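Local coordinates for two-domain protein containing predicted PHP-like metal-dependent phosphoesterase (Bacteroides vulgatus ATCC 8482, PDB 3E38) that probably acts as a zinc-dependent phosphoesterase of the PHP type, perhaps as a 5'-3' exonuclease on nucleic acids, and carries a second, immunoglobulin-like domain, at residues R39-Y44 with E82-L87; N6-P11 with D46-I51; V270-T275 with V309-K314; T291-F296 with G320-E325. All blocks are in the same frame, centred on the assembly; numbering follows the deposited sequence.

Contact 1. Residues R39-Y44 with E82-L87; sequences RVDEAY and EKLGIL
The ring of Y44 has the CD2 methyl of L84 on one face, a CH-pi contact with the carbon 4.2 Å from the ring centroid and only 3° off the ring normal. CD1 of I86 lies near the ring plane at its edge, 4.2 Å from Y44 CD1. A chi1 of -178° carries the Y44 ring off the helix toward the 82-87 turn, where its CD1 also comes within 3.4 Å of the carbonyl oxygen of L84. The other L84 branch, CD1, points back to the helix surface; it rests 4.1 Å from V40 CG1 and close to the carboxylate of D41, whose OD1 is hydrogen-bonded to Q80. I86 packs beside it, with its CG2 4.3 Å from A43 CB and its CD1 3.8 Å from Y44 CA. Helices 36-45 and 72-83 follow the parallel strands 17-22 and 50-56 in the beta-alpha order of the PHP domain, and a Schellman motif with G85 as its C-prime residue ends the second of them, turning L84 and I86 against the first. On the far flank of helix 36-45, R39 NH1 and E42 OE1 form a salt bridge of 2.9 Å, almost in the guanidinium plane, and the same arginine is hydrogen-bonded to the carbonyls of H26 and Q197. The Y44 hydroxyl is hydrogen-bonded to R306 of the second subunit, which also packs on L84.

Contact 2. Residues N6-P11 with D46-I51; sequences NEIQVP and DGLDAI
I8 lays the end of its side chain across the peptide that joins D46 to G47: CD1 is 3.3 Å from the carbonyl oxygen of D46, and CG1 runs over the same oxygen. The methyl then goes on to meet L48 CD2 at 4.3 Å. With CG1 anti to the carbonyl carbon of its own residue (chi1 -58°), the I8 arm is directed at this turn. Two residues before I8 the backbones meet, G47 CA offering a C-H to N6 O at 3.4 Å; the nearest CA pair is E7 with G47. G47 has positive phi and is part of the Schellman motif that ends helix 36-45 just before strand 50-56; a side chain there would run into N6 O, and its absence lets the E7 backbone approach closely. No direct hydrogen bond crosses the contact, and water does the bridging. One water donates to E7 OE1 and to G47 O, the latter at 2.6 Å, while accepting from I8 N at 2.9 Å, so three groups grip it. A second donates to D46 OD1 at 2.8 Å and takes only a weak bond from N6 ND2. Further out, R5 holds E7 OE2 in a salt bridge and also bonds to L48 O, whereas R211 pairs with D46 OD2. Beyond I8, V10 and P11 pack on F253 of helix 247-257.

Contact 3. Residues V270-T275 with V309-K314; sequences VTLSIT and VRIGFK
Two central strands of the four-stranded antiparallel sheet in the Ig-like domain, 269-276 and 306-313, pair here with their directions 153° apart. Two hydrogen-bonded pairs flank a non-hydrogen-bonded one. V270 N to I311 O and I311 N to V270 O are both 2.7 Å. L272 and V309 likewise exchange two bonds, L272 N to V309 O at 2.6 Å and V309 N to L272 O at 2.8 Å, although V309 N comes from 40° above the L272 carbonyl plane. Between them T271 and R310 put their side chains on the other face. R310 extends from the strand and turns at chi2 (77°), which brings the guanidinium back across the neighbouring strand; there NH1 donates to T271 OG1 at 3.2 Å, nearly in the plane of the group, while one guanidinium face lies over V270 N. NH2 is hydrogen-bonded to the side-chain oxygen of N266. A valine in place of T271 would lack the hydroxyl, and R310 NH1 would probably lose its partner on this strand, so that the arginine would hang on N266 with more freedom to turn. On the opposite face the residues are apolar: V270 CG2 presses on F313 CZ at 3.4 Å, L272 CD1 meets I311 CD1 at 3.7 Å, and I274 CD1 lies 4.0 Å from V309 CG2. I274 and V309 also touch L301 and M299 of the second sheet. The chemistry thus splits by face, with aliphatic groups and one phenyl turned into the sandwich interior and the R310-T271 hydrogen bond on the outer surface.

Contact 4. Residues T291-F296 with G320-E325; sequences TLLVYF and GDVNFE
The CG1 methyl of V322 is a knob set over the middle of the Y295 ring, 3.8 Å from its centroid and 10° off the normal. Y295 CG sits in the crowded position between its backbone N and carbonyl carbon (chi1 59°), which sends the ring across toward strand 321-326, where it and the V322 side chain slide past each other in opposite directions. At the end of the ring, OH donates to N323 O at 2.7 Å, in the carbonyl plane and on a lone pair, so the ring is pinned at its rim as well as covered on a face. A phenylalanine in place of Y295 could still sit under V322 but would probably leave N323 O without this donor and the ring less firmly fixed. A second bump is L293 CD2, which settles into the shallow hollow above G320 and D321, 3.4 Å from D321 O. With glycine at 320 the methyl can settle here; a CB would strike L293 CD2, and the G320 backbone angles themselves also call for glycine. L293 CD2 also meets the other V322 methyl, CG2, at 4.1 Å, so the two branches of this valine are shared between L293 and Y295. Further along, F296 points the CZ end of its ring at F324 CD2, 3.9 Å away, the two ring planes inclined at 51°. K286 makes a cation-pi contact with Y295, and L284 touches both phenylalanines. The chain here leaves strand 293-294 in one sheet to reach strand 298-301 in the other, and its side chains fill the gap between the two sheets, as in an immunoglobulin-like beta sandwich.

How the contacts relate
From the N terminus, contact 2 closes first, bringing the loop residues 6-11, which follow strand 2-3, to the turn at 46-51. Contact 1 opens at 39-44, before that loop is complete, and closes at 82-87, so the two cross; they also touch, A43 O meeting L48 N and L87 N meeting D49 O. Together they join the first strand-helix units of the PHP domain to the N-terminal loop. In the Ig-like domain contact 3 opens at 270-275, contact 4 at 291-296, contact 3 closes at 309-314 and contact 4 at 320-325, another crossing; contact 3 pairs strands within one sheet and contact 4 joins that sheet to the other. Contacts 2 and 3 approach to about 9 Å between nearest atoms without touching.

Contact 1. Residues R39-Y44 with E82-L87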
loop_
_atom_site.group_PDB
_atom_site.type_symbol
_atom_site.label_atom_id
_atom_site.label_comp_id
_atom_site.label_asym_id
_atom_site.label_seq_id
_atom_site.Cartn_x
_atom_site.Cartn_y
_atom_site.Cartn_z
ATOM N N ARG B 39 5.788 22.865 3.036
ATOM C CA ARG B 39 4.359 22.874 3.351
ATOM C C ARG B 39 3.535 23.159 2.096
ATOM O O ARG B 39 2.352 22.789 2.008
ATOM C CB ARG B 39 3.972 23.881 4.444
ATOM C CG ARG B 39 4.510 23.596 5.840
ATOM C CD ARG B 39 4.149 22.203 6.290
ATOM N NE ARG B 39 4.632 21.935 7.641
ATOM C CZ ARG B 39 4.912 20.720 8.116
ATOM N NH1 ARG B 39 4.769 19.641 7.347
ATOM N NH2 ARG B 39 5.337 20.586 9.364
ATOM N N VAL B 40 4.198 23.795 1.137
ATOM C CA VAL B 40 3.559 24.220 -0.093
ATOM C C VAL B 40 3.544 23.014 -1.008
ATOM O O VAL B 40 2.563 22.770 -1.683
ATOM C CB VAL B 40 4.242 25.473 -0.795
ATOM C CG1 VAL B 40 3.567 25.748 -2.160
ATOM C CG2 VAL B 40 4.210 26.740 0.117
ATOM N N ASP B 41 4.661 22.294 -1.040
ATOM C CA ASP B 41 4.748 21.055 -1.814
ATOM C C ASP B 41 3.714 20.031 -1.376
ATOM O O ASP B 41 3.118 19.341 -2.193
ATOM C CB ASP B 41 6.091 20.387 -1.638
ATOM C CG ASP B 41 7.215 21.199 -2.219
ATOM O OD1 ASP B 41 6.931 21.893 -3.210
ATOM O OD2 ASP B 41 8.338 21.146 -1.660
ATOM N N GLU B 42 3.557 19.919 -0.067
ATOM C CA GLU B 42 2.637 18.938 0.513
ATOM C C GLU B 42 1.199 19.252 0.174
ATOM O O GLU B 42 0.444 18.359 -0.179
ATOM C CB GLU B 42 2.776 18.896 2.014
ATOM C CG GLU B 42 4.152 18.346 2.486
ATOM C CD GLU B 42 4.327 18.469 4.009
ATOM O OE1 GLU B 42 3.659 19.340 4.643
ATOM O OE2 GLU B 42 5.164 17.727 4.554
ATOM N N ALA B 43 0.840 20.522 0.269
ATOM C CA ALA B 43 -0.545 20.987 0.003
ATOM C C ALA B 43 -0.901 20.698 -1.427
ATOM O O ALA B 43 -1.943 20.142 -1.737
ATOM C CB ALA B 43 -0.722 22.488 0.318
ATOM N N TYR B 44 0.020 21.037 -2.303
ATOM C CA TYR B 44 -0.163 20.774 -3.719
ATOM C C TYR B 44 -0.442 19.297 -3.932
ATOM O O TYR B 44 -1.445 18.871 -4.525
ATOM C CB TYR B 44 1.108 21.152 -4.506
ATOM C CG TYR B 44 0.951 20.935 -5.968
ATOM C CD1 TYR B 44 0.052 21.700 -6.692
ATOM C CD2 TYR B 44 1.663 19.944 -6.637
ATOM C CE1 TYR B 44 -0.132 21.500 -8.040
ATOM C CE2 TYR B 44 1.500 19.746 -8.011
ATOM C CZ TYR B 44 0.591 20.541 -8.690
ATOM O OH TYR B 44 0.383 20.412 -10.028
ATOM N N GLU B 82 2.654 30.427 -5.485
ATOM C CA GLU B 82 2.151 31.046 -6.712
ATOM C C GLU B 82 2.349 30.063 -7.835
ATOM O O GLU B 82 1.433 29.783 -8.598
ATOM C CB GLU B 82 2.890 32.355 -7.019
ATOM C CG GLU B 82 2.575 32.992 -8.384
ATOM C CD GLU B 82 3.392 34.256 -8.646
ATOM N N LYS B 83 3.554 29.527 -7.921
ATOM C CA LYS B 83 3.877 28.601 -9.012
ATOM C C LYS B 83 2.936 27.410 -8.965
ATOM O O LYS B 83 2.534 26.943 -9.973
ATOM C CB LYS B 83 5.325 28.059 -8.979
ATOM C CG LYS B 83 6.441 29.088 -9.095
ATOM N N LEU B 84 2.529 26.981 -7.783
ATOM C CA LEU B 84 1.775 25.721 -7.652
ATOM C C LEU B 84 0.314 25.942 -7.465
ATOM O O LEU B 84 -0.459 24.994 -7.195
ATOM C CB LEU B 84 2.300 24.872 -6.490
ATOM C CG LEU B 84 3.732 24.337 -6.684
ATOM C CD1 LEU B 84 4.098 23.478 -5.501
ATOM C CD2 LEU B 84 3.873 23.562 -7.958
ATOM N N GLY B 85 -0.056 27.196 -7.600
ATOM C CA GLY B 85 -1.451 27.580 -7.520
ATOM C C GLY B 85 -2.116 27.380 -6.192
ATOM O O GLY B 85 -3.330 27.242 -6.116
ATOM N N ILE B 86 -1.315 27.357 -5.135
ATOM C CA ILE B 86 -1.830 27.278 -3.743
ATOM C C ILE B 86 -1.998 28.684 -3.193
ATOM O O ILE B 86 -1.115 29.542 -3.359
ATOM C CB ILE B 86 -0.892 26.468 -2.788
ATOM C CG1 ILE B 86 -0.563 25.092 -3.379
ATOM C CG2 ILE B 86 -1.467 26.348 -1.343
ATOM C CD1 ILE B 86 -1.754 24.275 -3.862
ATOM N N LEU B 87 -3.161 28.912 -2.596
ATOM C CA LEU B 87 -3.524 30.170 -1.938
ATOM C C LEU B 87 -2.901 30.198 -0.561
ATOM O O LEU B 87 -3.095 29.265 0.222
ATOM C CB LEU B 87 -5.071 30.341 -1.794
ATOM C CG LEU B 87 -5.934 30.407 -3.081
ATOM C CD1 LEU B 87 -7.428 30.406 -2.744
ATOM C CD2 LEU B 87 -5.593 31.604 -3.975
#

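Contact 2. Residues N6-P11 with D46-I51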
loop_
_atom_site.group_PDB
_atom_site.type_symbol
_atom_site.label_atom_id
_atom_site.label_comp_id
_atom_site.label_asym_id
_atom_site.label_seq_id
_atom_site.Cartn_x
_atom_site.Cartn_y
_atom_site.Cartn_z
ATOM N N ASN B 6 -2.734 14.960 -6.345
ATOM C CA ASN B 6 -3.752 14.000 -6.126
ATOM C C ASN B 6 -4.988 14.782 -5.723
ATOM O O ASN B 6 -5.131 15.161 -4.596
ATOM C CB ASN B 6 -3.335 13.015 -5.008
ATOM C CG ASN B 6 -2.025 12.268 -5.335
ATOM O OD1 ASN B 6 -1.887 11.693 -6.409
ATOM N ND2 ASN B 6 -1.050 12.342 -4.435
ATOM N N GLU B 7 -5.896 14.989 -6.656
ATOM C CA GLU B 7 -7.093 15.755 -6.361
ATOM C C GLU B 7 -7.960 15.058 -5.343
ATOM O O GLU B 7 -8.046 13.854 -5.312
ATOM C CB GLU B 7 -7.917 15.978 -7.629
ATOM C CG GLU B 7 -7.217 16.839 -8.687
ATOM C CD GLU B 7 -7.004 18.303 -8.295
ATOM O OE1 GLU B 7 -7.616 18.842 -7.333
ATOM O OE2 GLU B 7 -6.209 18.930 -9.009
ATOM N N ILE B 8 -8.629 15.861 -4.541
ATOM C CA ILE B 8 -9.606 15.374 -3.571
ATOM C C ILE B 8 -10.979 15.476 -4.248
ATOM O O ILE B 8 -11.527 16.574 -4.428
ATOM C CB ILE B 8 -9.599 16.188 -2.270
ATOM C CG1 ILE B 8 -8.194 16.152 -1.620
ATOM C CG2 ILE B 8 -10.692 15.675 -1.315
ATOM C CD1 ILE B 8 -7.986 17.143 -0.479
ATOM N N GLN B 9 -11.514 14.314 -4.618
ATOM C CA GLN B 9 -12.790 14.213 -5.330
ATOM C C GLN B 9 -14.012 14.232 -4.447
ATOM O O GLN B 9 -14.454 13.220 -3.932
ATOM C CB GLN B 9 -12.805 12.957 -6.173
ATOM C CG GLN B 9 -11.725 12.988 -7.263
ATOM C CD GLN B 9 -11.809 11.752 -8.111
ATOM O OE1 GLN B 9 -12.830 11.493 -8.740
ATOM N NE2 GLN B 9 -10.771 10.952 -8.086
ATOM N N VAL B 10 -14.512 15.441 -4.272
ATOM C CA VAL B 10 -15.732 15.698 -3.500
ATOM C C VAL B 10 -16.575 16.667 -4.332
ATOM O O VAL B 10 -16.048 17.328 -5.227
ATOM C CB VAL B 10 -15.467 16.265 -2.087
ATOM C CG1 VAL B 10 -14.854 15.179 -1.181
ATOM C CG2 VAL B 10 -14.600 17.504 -2.159
ATOM N N PRO B 11 -17.863 16.737 -4.054
ATOM C CA PRO B 11 -18.648 17.643 -4.856
ATOM C C PRO B 11 -18.701 19.067 -4.360
ATOM O O PRO B 11 -18.188 19.429 -3.283
ATOM C CB PRO B 11 -20.067 17.047 -4.785
ATOM C CG PRO B 11 -20.087 16.164 -3.535
ATOM C CD PRO B 11 -18.672 16.066 -3.012
ATOM N N ASP B 46 -1.278 16.932 -2.002
ATOM C CA ASP B 46 -2.480 16.431 -1.331
ATOM C C ASP B 46 -3.784 16.989 -1.905
ATOM O O ASP B 46 -4.848 16.756 -1.329
ATOM C CB ASP B 46 -2.516 16.787 0.171
ATOM C CG ASP B 46 -1.406 16.127 1.027
ATOM O OD1 ASP B 46 -0.576 15.341 0.518
ATOM O OD2 ASP B 46 -1.400 16.430 2.265
ATOM N N GLY B 47 -3.726 17.811 -2.934
ATOM C CA GLY B 47 -4.953 18.353 -3.553
ATOM C C GLY B 47 -5.657 19.479 -2.803
ATOM O O GLY B 47 -6.866 19.720 -2.939
ATOM N N LEU B 48 -4.863 20.152 -1.989
ATOM C CA LEU B 48 -5.331 21.261 -1.198
ATOM C C LEU B 48 -5.338 22.429 -2.092
ATOM O O LEU B 48 -4.645 22.436 -3.092
ATOM C CB LEU B 48 -4.399 21.555 -0.023
ATOM C CG LEU B 48 -4.231 20.611 1.134
ATOM C CD1 LEU B 48 -3.551 21.412 2.280
ATOM C CD2 LEU B 48 -5.566 20.107 1.534
ATOM N N ASP B 49 -6.114 23.429 -1.683
ATOM C CA ASP B 49 -6.258 24.690 -2.415
ATOM C C ASP B 49 -5.634 25.885 -1.695
ATOM O O ASP B 49 -5.210 26.890 -2.298
ATOM C CB ASP B 49 -7.740 24.985 -2.615
ATOM C CG ASP B 49 -8.418 23.964 -3.503
ATOM O OD1 ASP B 49 -7.970 23.767 -4.648
ATOM O OD2 ASP B 49 -9.423 23.387 -3.072
ATOM N N ALA B 50 -5.589 25.763 -0.384
ATOM C CA ALA B 50 -5.150 26.855 0.458
ATOM C C ALA B 50 -4.590 26.382 1.792
ATOM O O ALA B 50 -5.012 25.359 2.376
ATOM C CB ALA B 50 -6.316 27.858 0.664
ATOM N N ILE B 51 -3.646 27.175 2.267
ATOM C CA ILE B 51 -2.993 26.912 3.529
ATOM C C ILE B 51 -2.617 28.171 4.230
ATOM O O ILE B 51 -2.538 29.211 3.649
ATOM C CB ILE B 51 -1.646 26.117 3.331
ATOM C CG1 ILE B 51 -0.627 26.967 2.594
ATOM C CG2 ILE B 51 -1.866 24.785 2.602
ATOM C CD1 ILE B 51 0.753 26.284 2.398
HETATM O O HOH W 1 -0.899 13.119 -1.104
HETATM O O HOH W 2 -8.380 18.772 -4.773
#

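Contact 3. Residues V270-T275 with V309-K314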
loop_
_atom_site.group_PDB
_atom_site.type_symbol
_atom_site.label_atom_id
_atom_site.label_comp_id
_atom_site.label_asym_id
_atom_site.label_seq_id
_atom_site.Cartn_x
_atom_site.Cartn_y
_atom_site.Cartn_z
ATOM N N VAL B 270 -38.686 -2.264 -4.518
ATOM C CA VAL B 270 -37.951 -1.401 -5.453
ATOM C C VAL B 270 -36.475 -1.712 -5.424
ATOM O O VAL B 270 -35.900 -2.001 -4.374
ATOM C CB VAL B 270 -38.178 0.120 -5.127
ATOM C CG1 VAL B 270 -37.324 1.054 -6.008
ATOM C CG2 VAL B 270 -39.643 0.480 -5.255
ATOM N N THR B 271 -35.872 -1.668 -6.597
ATOM C CA THR B 271 -34.428 -1.890 -6.715
ATOM C C THR B 271 -33.758 -0.592 -7.101
ATOM O O THR B 271 -34.119 0.025 -8.098
ATOM C CB THR B 271 -34.106 -2.982 -7.721
ATOM O OG1 THR B 271 -34.562 -4.222 -7.185
ATOM C CG2 THR B 271 -32.606 -3.072 -7.967
ATOM N N LEU B 272 -32.821 -0.170 -6.260
ATOM C CA LEU B 272 -32.038 1.046 -6.486
ATOM C C LEU B 272 -30.594 0.742 -6.828
ATOM O O LEU B 272 -30.083 -0.346 -6.603
ATOM C CB LEU B 272 -32.042 1.942 -5.231
ATOM C CG LEU B 272 -33.374 2.449 -4.659
ATOM C CD1 LEU B 272 -33.147 3.170 -3.328
ATOM C CD2 LEU B 272 -34.061 3.350 -5.664
ATOM N N SER B 273 -29.943 1.715 -7.429
ATOM C CA SER B 273 -28.493 1.627 -7.599
ATOM C C SER B 273 -27.948 2.910 -7.028
ATOM O O SER B 273 -28.194 3.982 -7.582
ATOM C CB SER B 273 -28.035 1.460 -9.057
ATOM O OG SER B 273 -28.107 2.697 -9.766
ATOM N N ILE B 274 -27.231 2.794 -5.914
ATOM C CA ILE B 274 -26.613 3.949 -5.257
ATOM C C ILE B 274 -25.100 3.954 -5.438
ATOM O O ILE B 274 -24.411 3.007 -5.136
ATOM C CB ILE B 274 -26.943 3.949 -3.786
ATOM C CG1 ILE B 274 -28.450 3.782 -3.627
ATOM C CG2 ILE B 274 -26.447 5.222 -3.131
ATOM C CD1 ILE B 274 -28.894 3.740 -2.211
ATOM N N THR B 275 -24.600 5.032 -5.991
ATOM C CA THR B 275 -23.178 5.167 -6.218
ATOM C C THR B 275 -22.594 6.333 -5.472
ATOM O O THR B 275 -23.118 7.443 -5.518
ATOM C CB THR B 275 -22.892 5.393 -7.701
ATOM O OG1 THR B 275 -23.536 4.363 -8.451
ATOM C CG2 THR B 275 -21.393 5.394 -7.997
ATOM N N VAL B 309 -29.273 -1.823 -4.350
ATOM C CA VAL B 309 -30.001 -1.855 -3.099
ATOM C C VAL B 309 -31.472 -2.152 -3.342
ATOM O O VAL B 309 -32.175 -1.422 -4.042
ATOM C CB VAL B 309 -29.814 -0.505 -2.381
ATOM C CG1 VAL B 309 -30.559 -0.456 -1.065
ATOM C CG2 VAL B 309 -28.335 -0.261 -2.175
ATOM N N ARG B 310 -31.913 -3.259 -2.771
ATOM C CA ARG B 310 -33.298 -3.669 -2.887
ATOM C C ARG B 310 -34.045 -3.280 -1.637
ATOM O O ARG B 310 -33.594 -3.501 -0.515
ATOM C CB ARG B 310 -33.396 -5.180 -3.120
ATOM C CG ARG B 310 -34.842 -5.749 -3.167
ATOM C CD ARG B 310 -35.593 -5.490 -4.486
ATOM N NE ARG B 310 -36.945 -6.063 -4.463
ATOM C CZ ARG B 310 -37.825 -5.959 -5.458
ATOM N NH1 ARG B 310 -37.510 -5.312 -6.576
ATOM N NH2 ARG B 310 -39.029 -6.496 -5.336
ATOM N N ILE B 311 -35.183 -2.659 -1.857
ATOM C CA ILE B 311 -36.088 -2.289 -0.775
ATOM C C ILE B 311 -37.381 -3.074 -0.969
ATOM O O ILE B 311 -38.082 -2.910 -1.965
ATOM C CB ILE B 311 -36.420 -0.777 -0.734
ATOM C CG1 ILE B 311 -35.166 0.071 -0.489
ATOM C CG2 ILE B 311 -37.459 -0.510 0.374
ATOM C CD1 ILE B 311 -34.149 0.031 -1.580
ATOM N N GLY B 312 -37.668 -3.954 -0.027
ATOM C CA GLY B 312 -38.861 -4.759 -0.091
ATOM C C GLY B 312 -40.096 -4.112 0.516
ATOM O O GLY B 312 -40.014 -3.342 1.486
ATOM N N PHE B 313 -41.235 -4.455 -0.095
ATOM C CA PHE B 313 -42.583 -4.034 0.346
ATOM C C PHE B 313 -43.335 -5.221 0.903
ATOM O O PHE B 313 -43.786 -6.052 0.141
ATOM C CB PHE B 313 -43.436 -3.471 -0.801
ATOM C CG PHE B 313 -42.852 -2.270 -1.474
ATOM C CD1 PHE B 313 -41.996 -1.416 -0.787
ATOM C CD2 PHE B 313 -43.228 -1.936 -2.773
ATOM C CE1 PHE B 313 -41.473 -0.304 -1.403
ATOM C CE2 PHE B 313 -42.709 -0.798 -3.394
ATOM C CZ PHE B 313 -41.844 0.009 -2.709
ATOM N N LYS B 314 -43.474 -5.283 2.226
ATOM C CA LYS B 314 -44.185 -6.383 2.895
ATOM C C LYS B 314 -45.667 -6.051 2.978
ATOM O O LYS B 314 -46.101 -4.972 2.560
ATOM C CB LYS B 314 -43.606 -6.690 4.282
#

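Contact 4. Residues T291-F296 with G320-E325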
loop_
_atom_site.group_PDB
_atom_site.type_symbol
_atom_site.label_atom_id
_atom_site.label_comp_id
_atom_site.label_asym_id
_atom_site.label_seq_id
_atom_site.Cartn_x
_atom_site.Cartn_y
_atom_site.Cartn_z
ATOM N N THR B 291 -41.966 -0.831 9.329
ATOM C CA THR B 291 -41.396 -2.160 9.389
ATOM C C THR B 291 -41.691 -2.990 8.132
ATOM O O THR B 291 -40.942 -3.901 7.783
ATOM C CB THR B 291 -41.912 -2.877 10.649
ATOM O OG1 THR B 291 -41.146 -4.053 10.861
ATOM C CG2 THR B 291 -43.413 -3.238 10.536
ATOM N N LEU B 292 -42.742 -2.601 7.426
ATOM C CA LEU B 292 -43.197 -3.304 6.213
ATOM C C LEU B 292 -42.326 -2.897 5.052
ATOM O O LEU B 292 -42.430 -3.410 3.948
ATOM C CB LEU B 292 -44.645 -2.967 5.885
ATOM C CG LEU B 292 -45.643 -3.359 6.966
ATOM C CD1 LEU B 292 -47.008 -2.693 6.722
ATOM C CD2 LEU B 292 -45.717 -4.872 7.041
ATOM N N LEU B 293 -41.457 -1.955 5.342
ATOM C CA LEU B 293 -40.543 -1.430 4.360
ATOM C C LEU B 293 -39.158 -2.041 4.667
ATOM O O LEU B 293 -38.383 -1.567 5.514
ATOM C CB LEU B 293 -40.567 0.094 4.400
ATOM C CG LEU B 293 -39.857 0.798 3.243
ATOM C CD1 LEU B 293 -40.380 0.327 1.900
ATOM C CD2 LEU B 293 -40.044 2.287 3.414
ATOM N N VAL B 294 -38.874 -3.116 3.944
ATOM C CA VAL B 294 -37.695 -3.946 4.222
ATOM C C VAL B 294 -36.404 -3.521 3.531
ATOM O O VAL B 294 -36.271 -3.594 2.316
ATOM C CB VAL B 294 -37.988 -5.447 3.894
ATOM C CG1 VAL B 294 -36.827 -6.341 4.341
ATOM C CG2 VAL B 294 -39.316 -5.890 4.532
ATOM N N TYR B 295 -35.448 -3.076 4.340
ATOM C CA TYR B 295 -34.116 -2.752 3.822
ATOM C C TYR B 295 -32.943 -2.988 4.823
ATOM O O TYR B 295 -33.110 -3.417 5.970
ATOM C CB TYR B 295 -34.099 -1.322 3.267
ATOM C CG TYR B 295 -34.452 -0.253 4.279
ATOM C CD1 TYR B 295 -35.783 0.009 4.617
ATOM C CD2 TYR B 295 -33.467 0.496 4.889
ATOM C CE1 TYR B 295 -36.110 0.993 5.517
ATOM C CE2 TYR B 295 -33.777 1.469 5.806
ATOM C CZ TYR B 295 -35.114 1.729 6.118
ATOM O OH TYR B 295 -35.446 2.709 7.048
ATOM N N PHE B 296 -31.746 -2.675 4.346
ATOM C CA PHE B 296 -30.520 -2.860 5.133
ATOM C C PHE B 296 -30.608 -2.278 6.531
ATOM O O PHE B 296 -31.357 -1.325 6.792
ATOM C CB PHE B 296 -29.312 -2.231 4.423
ATOM C CG PHE B 296 -29.420 -0.741 4.274
ATOM C CD1 PHE B 296 -29.110 0.101 5.336
ATOM C CD2 PHE B 296 -29.844 -0.180 3.097
ATOM C CE1 PHE B 296 -29.222 1.493 5.227
ATOM C CE2 PHE B 296 -29.962 1.207 2.984
ATOM C CZ PHE B 296 -29.661 2.040 4.065
ATOM N N GLY B 320 -42.798 4.130 0.573
ATOM C CA GLY B 320 -42.489 4.716 1.869
ATOM C C GLY B 320 -41.132 5.354 1.944
ATOM O O GLY B 320 -40.439 5.536 0.942
ATOM N N ASP B 321 -40.773 5.674 3.172
ATOM C CA ASP B 321 -39.525 6.361 3.481
ATOM C C ASP B 321 -38.459 5.431 3.974
ATOM O O ASP B 321 -38.540 4.885 5.074
ATOM C CB ASP B 321 -39.730 7.404 4.572
ATOM C CG ASP B 321 -40.582 8.554 4.130
ATOM O OD1 ASP B 321 -40.723 8.786 2.908
ATOM O OD2 ASP B 321 -41.092 9.241 5.027
ATOM N N VAL B 322 -37.429 5.335 3.148
ATOM C CA VAL B 322 -36.245 4.559 3.455
ATOM C C VAL B 322 -35.387 5.506 4.249
ATOM O O VAL B 322 -34.712 6.367 3.700
ATOM C CB VAL B 322 -35.582 4.032 2.175
ATOM C CG1 VAL B 322 -34.293 3.305 2.491
ATOM C CG2 VAL B 322 -36.576 3.109 1.441
ATOM N N ASN B 323 -35.476 5.335 5.564
ATOM C CA ASN B 323 -34.806 6.176 6.568
ATOM C C ASN B 323 -33.535 5.625 7.157
ATOM O O ASN B 323 -33.440 4.453 7.556
ATOM C CB ASN B 323 -35.754 6.419 7.732
ATOM C CG ASN B 323 -36.985 7.156 7.311
ATOM O OD1 ASN B 323 -36.949 7.983 6.391
ATOM N ND2 ASN B 323 -38.087 6.872 7.973
ATOM N N PHE B 324 -32.568 6.517 7.247
ATOM C CA PHE B 324 -31.266 6.176 7.797
ATOM C C PHE B 324 -30.448 7.370 8.219
ATOM O O PHE B 324 -30.605 8.505 7.744
ATOM C CB PHE B 324 -30.469 5.328 6.795
ATOM C CG PHE B 324 -30.310 5.957 5.440
ATOM C CD1 PHE B 324 -29.318 6.892 5.207
ATOM C CD2 PHE B 324 -31.151 5.609 4.396
ATOM C CE1 PHE B 324 -29.154 7.458 3.946
ATOM C CE2 PHE B 324 -30.996 6.189 3.134
ATOM C CZ PHE B 324 -29.987 7.109 2.917
ATOM N N GLU B 325 -29.564 7.088 9.155
ATOM C CA GLU B 325 -28.594 8.077 9.618
ATOM C C GLU B 325 -27.272 7.914 8.835
ATOM O O GLU B 325 -26.858 6.805 8.589
ATOM C CB GLU B 325 -28.332 7.863 11.100
ATOM C CG GLU B 325 -27.465 8.869 11.765
ATOM C CD GLU B 325 -27.092 8.417 13.169
ATOM O OE1 GLU B 325 -27.511 7.304 13.540
ATOM O OE2 GLU B 325 -26.355 9.140 13.891
#